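Local coordinates for protein macrophomate synthase intermolecular Diels-Alderase (Macrophoma commelinae, PDB 1IZC) that belongs to the HpcH/HpaI aldolase/citrate lyase family of TIM-barrel proteins and binds a magnesium ion and pyruvic acid, at residues 41-53 and 64-76. The protein carries 1 engineered substitution. Sequence-based numbering, arbitrary orientation.
Sequences KTLMGVAHGIPST and PDFVWIDVEHGMF
P64 sets its CG against V46 CG1. D65 pairs with M44 twice: its backbone N donates to M44 O, and its carboxylate OD2 takes the M44 N-H on the anti side in a nearly straight bond (2.8 Å, 176°), while its OD1 forms a salt bridge with R292 of a neighbouring subunit. With CG between the backbone N and the carbonyl carbon (chi1 67°), the F66 ring lies over G45, whose CA is 3.5 Å from the ring centroid in a CH-pi contact. From here the strands run parallel: F66 O receives V46 N, W68 N donates to V46 O, W68 O receives H48 N and D70 N donates to H48 O (3.2 Å). V67 CG1 packs on H48 CB (3.7 Å), I69 CG1 on H48 CD2. D70 OD1 accepts H73 N as an Asx motif; its OD2 meets R101 and W152 of a second subunit. Water joins M75 N to G49 O. F76 points its edge at the face of H48 (planes at 79°), whose NE2 and ND1 bond T56 and D276; P51 CA and I69 CG2 cover opposite F76 faces. In this TIM-barrel beta-alpha-beta unit, V46 and H48 pack on connecting helix 53-61, F66 and W68 touch strand 97-101, and V67 and I69 meet helix 78-91.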
loop_
_atom_site.group_PDB
_atom_site.type_symbol
_atom_site.label_atom_id
_atom_site.label_comp_id
_atom_site.label_asym_id
_atom_site.label_seq_id
_atom_site.Cartn_x
_atom_site.Cartn_y
_atom_site.Cartn_z
ATOM N N LYS A 41 28.124 -10.914 26.632
ATOM C CA LYS A 41 27.050 -11.316 25.729
ATOM C C LYS A 41 25.888 -10.311 25.715
ATOM O O LYS A 41 24.805 -10.606 25.204
ATOM C CB LYS A 41 26.526 -12.703 26.097
ATOM C CG LYS A 41 27.511 -13.827 25.832
ATOM C CD LYS A 41 26.911 -15.155 26.277
ATOM C CE LYS A 41 27.796 -16.325 25.888
ATOM N NZ LYS A 41 27.163 -17.612 26.307
ATOM N N THR A 42 26.117 -9.138 26.292
ATOM C CA THR A 42 25.121 -8.072 26.303
ATOM C C THR A 42 24.601 -7.945 24.869
ATOM O O THR A 42 25.389 -7.904 23.929
ATOM C CB THR A 42 25.767 -6.740 26.747
ATOM O OG1 THR A 42 26.005 -6.782 28.163
ATOM C CG2 THR A 42 24.873 -5.547 26.412
ATOM N N LEU A 43 23.279 -7.904 24.711
ATOM C CA LEU A 43 22.675 -7.811 23.379
ATOM C C LEU A 43 22.877 -6.450 22.741
ATOM O O LEU A 43 22.521 -5.424 23.321
ATOM C CB LEU A 43 21.176 -8.105 23.453
ATOM C CG LEU A 43 20.784 -9.552 23.750
ATOM C CD1 LEU A 43 21.274 -9.938 25.126
ATOM C CD2 LEU A 43 19.264 -9.702 23.672
ATOM N N MET A 44 23.453 -6.448 21.544
ATOM C CA MET A 44 23.677 -5.200 20.822
ATOM C C MET A 44 22.677 -5.183 19.661
ATOM O O MET A 44 22.703 -6.068 18.802
ATOM C CB MET A 44 25.115 -5.151 20.301
ATOM C CG MET A 44 26.171 -5.386 21.384
ATOM S SD MET A 44 26.045 -4.205 22.731
ATOM C CE MET A 44 27.401 -4.824 23.808
ATOM N N GLY A 45 21.789 -4.188 19.662
ATOM C CA GLY A 45 20.780 -4.120 18.622
ATOM C C GLY A 45 20.642 -2.768 17.950
ATOM O O GLY A 45 21.467 -1.871 18.136
ATOM N N VAL A 46 19.567 -2.626 17.183
ATOM C CA VAL A 46 19.310 -1.406 16.434
ATOM C C VAL A 46 17.858 -0.983 16.604
ATOM O O VAL A 46 16.948 -1.830 16.620
ATOM C CB VAL A 46 19.657 -1.628 14.921
ATOM C CG1 VAL A 46 18.784 -2.734 14.324
ATOM C CG2 VAL A 46 19.498 -0.327 14.137
ATOM N N ALA A 47 17.651 0.324 16.764
ATOM C CA ALA A 47 16.307 0.884 16.933
ATOM C C ALA A 47 15.779 1.153 15.529
ATOM O O ALA A 47 16.492 1.691 14.687
ATOM C CB ALA A 47 16.371 2.165 17.750
ATOM N N HIS A 48 14.526 0.777 15.300
ATOM C CA HIS A 48 13.888 0.857 13.980
ATOM C C HIS A 48 12.586 1.667 14.042
ATOM O O HIS A 48 11.563 1.216 14.585
ATOM C CB HIS A 48 13.692 -0.609 13.530
ATOM C CG HIS A 48 13.006 -0.808 12.212
ATOM N ND1 HIS A 48 13.150 0.051 11.140
ATOM C CD2 HIS A 48 12.286 -1.860 11.751
ATOM C CE1 HIS A 48 12.556 -0.467 10.079
ATOM N NE2 HIS A 48 12.023 -1.628 10.421
ATOM N N GLY A 49 12.647 2.887 13.496
ATOM C CA GLY A 49 11.504 3.786 13.490
ATOM C C GLY A 49 11.028 4.146 12.087
ATOM O O GLY A 49 10.010 4.814 11.935
ATOM N N ILE A 50 11.766 3.722 11.066
ATOM C CA ILE A 50 11.371 3.992 9.676
ATOM C C ILE A 50 10.365 2.910 9.297
ATOM O O ILE A 50 10.706 1.725 9.281
ATOM C CB ILE A 50 12.578 3.906 8.722
ATOM C CG1 ILE A 50 13.589 5.008 9.063
ATOM C CG2 ILE A 50 12.107 4.055 7.277
ATOM C CD1 ILE A 50 14.934 4.865 8.341
ATOM N N PRO A 51 9.117 3.302 8.966
ATOM C CA PRO A 51 8.070 2.343 8.605
ATOM C C PRO A 51 8.222 1.767 7.212
ATOM O O PRO A 51 7.459 2.089 6.298
ATOM C CB PRO A 51 6.795 3.164 8.775
ATOM C CG PRO A 51 7.228 4.512 8.264
ATOM C CD PRO A 51 8.612 4.690 8.884
ATOM N N SER A 52 9.220 0.901 7.061
ATOM C CA SER A 52 9.499 0.280 5.774
ATOM C C SER A 52 10.068 -1.110 6.019
ATOM O O SER A 52 11.104 -1.248 6.680
ATOM C CB SER A 52 10.531 1.123 5.009
ATOM O OG SER A 52 11.071 0.380 3.936
ATOM N N THR A 53 9.396 -2.136 5.504
ATOM C CA THR A 53 9.908 -3.487 5.691
ATOM C C THR A 53 11.209 -3.659 4.914
ATOM O O THR A 53 12.030 -4.494 5.276
ATOM C CB THR A 53 8.897 -4.557 5.254
ATOM O OG1 THR A 53 8.587 -4.379 3.871
ATOM C CG2 THR A 53 7.620 -4.443 6.080
ATOM N N PRO A 64 21.954 -7.920 13.795
ATOM C CA PRO A 64 21.988 -7.355 15.146
ATOM C C PRO A 64 21.415 -8.414 16.093
ATOM O O PRO A 64 20.716 -9.330 15.649
ATOM C CB PRO A 64 21.059 -6.153 15.033
ATOM C CG PRO A 64 20.000 -6.676 14.110
ATOM C CD PRO A 64 20.852 -7.335 13.012
ATOM N N ASP A 65 21.718 -8.300 17.383
ATOM C CA ASP A 65 21.185 -9.257 18.347
ATOM C C ASP A 65 19.679 -9.045 18.489
ATOM O O ASP A 65 18.959 -9.937 18.917
ATOM C CB ASP A 65 21.880 -9.099 19.706
ATOM C CG ASP A 65 23.356 -9.464 19.652
ATOM O OD1 ASP A 65 23.720 -10.331 18.823
ATOM O OD2 ASP A 65 24.144 -8.898 20.445
ATOM N N PHE A 66 19.211 -7.846 18.148
ATOM C CA PHE A 66 17.784 -7.557 18.170
ATOM C C PHE A 66 17.458 -6.335 17.329
ATOM O O PHE A 66 18.323 -5.503 17.070
ATOM C CB PHE A 66 17.263 -7.323 19.609
ATOM C CG PHE A 66 17.789 -6.063 20.276
ATOM C CD1 PHE A 66 17.208 -4.819 20.029
ATOM C CD2 PHE A 66 18.853 -6.134 21.171
ATOM C CE1 PHE A 66 17.675 -3.664 20.668
ATOM C CE2 PHE A 66 19.335 -4.987 21.821
ATOM C CZ PHE A 66 18.746 -3.751 21.573
ATOM N N VAL A 67 16.205 -6.253 16.889
ATOM C CA VAL A 67 15.717 -5.085 16.161
ATOM C C VAL A 67 14.620 -4.600 17.099
ATOM O O VAL A 67 13.729 -5.367 17.467
ATOM C CB VAL A 67 15.092 -5.447 14.794
ATOM C CG1 VAL A 67 14.495 -4.180 14.154
ATOM C CG2 VAL A 67 16.165 -6.038 13.872
ATOM N N TRP A 68 14.720 -3.344 17.514
ATOM C CA TRP A 68 13.780 -2.719 18.435
ATOM C C TRP A 68 12.845 -1.863 17.586
ATOM O O TRP A 68 13.238 -0.809 17.095
ATOM C CB TRP A 68 14.591 -1.851 19.402
ATOM C CG TRP A 68 13.889 -1.318 20.590
ATOM C CD1 TRP A 68 13.782 -1.913 21.818
ATOM C CD2 TRP A 68 13.271 -0.034 20.710
ATOM N NE1 TRP A 68 13.139 -1.069 22.696
ATOM C CE2 TRP A 68 12.812 0.089 22.039
ATOM C CE3 TRP A 68 13.066 1.029 19.822
ATOM C CZ2 TRP A 68 12.154 1.238 22.504
ATOM C CZ3 TRP A 68 12.411 2.177 20.286
ATOM C CH2 TRP A 68 11.964 2.266 21.612
ATOM N N ILE A 69 11.607 -2.318 17.415
ATOM C CA ILE A 69 10.646 -1.589 16.591
ATOM C C ILE A 69 9.761 -0.711 17.463
ATOM O O ILE A 69 9.136 -1.192 18.404
ATOM C CB ILE A 69 9.777 -2.569 15.782
ATOM C CG1 ILE A 69 10.686 -3.492 14.962
ATOM C CG2 ILE A 69 8.800 -1.798 14.882
ATOM C CD1 ILE A 69 9.936 -4.556 14.163
ATOM N N ASP A 70 9.710 0.580 17.145
ATOM C CA ASP A 70 8.913 1.516 17.924
ATOM C C ASP A 70 7.547 1.762 17.297
ATOM O O ASP A 70 7.429 2.439 16.272
ATOM C CB ASP A 70 9.672 2.838 18.077
ATOM C CG ASP A 70 8.928 3.842 18.933
ATOM O OD1 ASP A 70 7.955 3.453 19.606
ATOM O OD2 ASP A 70 9.336 5.020 18.946
ATOM N N VAL A 71 6.511 1.208 17.915
ATOM C CA VAL A 71 5.167 1.389 17.416
ATOM C C VAL A 71 4.496 2.518 18.183
ATOM O O VAL A 71 3.459 3.019 17.762
ATOM C CB VAL A 71 4.344 0.079 17.538
ATOM C CG1 VAL A 71 2.953 0.274 16.991
ATOM C CG2 VAL A 71 5.035 -1.021 16.777
ATOM N N GLU A 72 5.070 2.930 19.312
ATOM C CA GLU A 72 4.438 4.038 20.023
ATOM C C GLU A 72 4.534 5.279 19.151
ATOM O O GLU A 72 3.557 6.017 19.002
ATOM C CB GLU A 72 5.096 4.343 21.373
ATOM C CG GLU A 72 4.419 5.559 22.047
ATOM C CD GLU A 72 5.081 6.015 23.346
ATOM O OE1 GLU A 72 6.297 5.781 23.531
ATOM O OE2 GLU A 72 4.374 6.635 24.168
ATOM N N HIS A 73 5.711 5.489 18.564
ATOM C CA HIS A 73 5.932 6.667 17.729
ATOM C C HIS A 73 6.317 6.389 16.280
ATOM O O HIS A 73 6.442 7.328 15.487
ATOM C CB HIS A 73 6.984 7.559 18.378
ATOM C CG HIS A 73 6.520 8.194 19.653
ATOM N ND1 HIS A 73 5.492 9.109 19.691
ATOM C CD2 HIS A 73 6.950 8.055 20.927
ATOM C CE1 HIS A 73 5.310 9.508 20.939
ATOM N NE2 HIS A 73 6.181 8.884 21.708
ATOM N N GLY A 74 6.537 5.122 15.943
ATOM C CA GLY A 74 6.867 4.757 14.571
ATOM C C GLY A 74 5.567 4.606 13.801
ATOM O O GLY A 74 4.605 4.008 14.282
ATOM N N MET A 75 5.535 5.133 12.584
ATOM C CA MET A 75 4.327 5.107 11.772
ATOM C C MET A 75 4.024 3.783 11.065
ATOM O O MET A 75 3.703 3.761 9.882
ATOM C CB MET A 75 4.399 6.240 10.744
ATOM C CG MET A 75 4.533 7.630 11.346
ATOM S SD MET A 75 3.080 8.077 12.342
ATOM C CE MET A 75 3.749 7.908 13.973
ATOM N N PHE A 76 4.108 2.675 11.791
ATOM C CA PHE A 76 3.824 1.379 11.194
ATOM C C PHE A 76 2.328 1.067 11.171
ATOM O O PHE A 76 1.663 1.171 12.204
ATOM C CB PHE A 76 4.489 0.242 11.991
ATOM C CG PHE A 76 5.988 0.280 12.000
ATOM C CD1 PHE A 76 6.679 1.072 12.915
ATOM C CD2 PHE A 76 6.710 -0.489 11.092
ATOM C CE1 PHE A 76 8.079 1.098 12.925
ATOM C CE2 PHE A 76 8.101 -0.475 11.088
ATOM C CZ PHE A 76 8.793 0.320 12.004
HETATM O O HOH W 1 24.896 -11.366 22.528
HETATM O O HOH W 2 7.808 6.632 11.837
#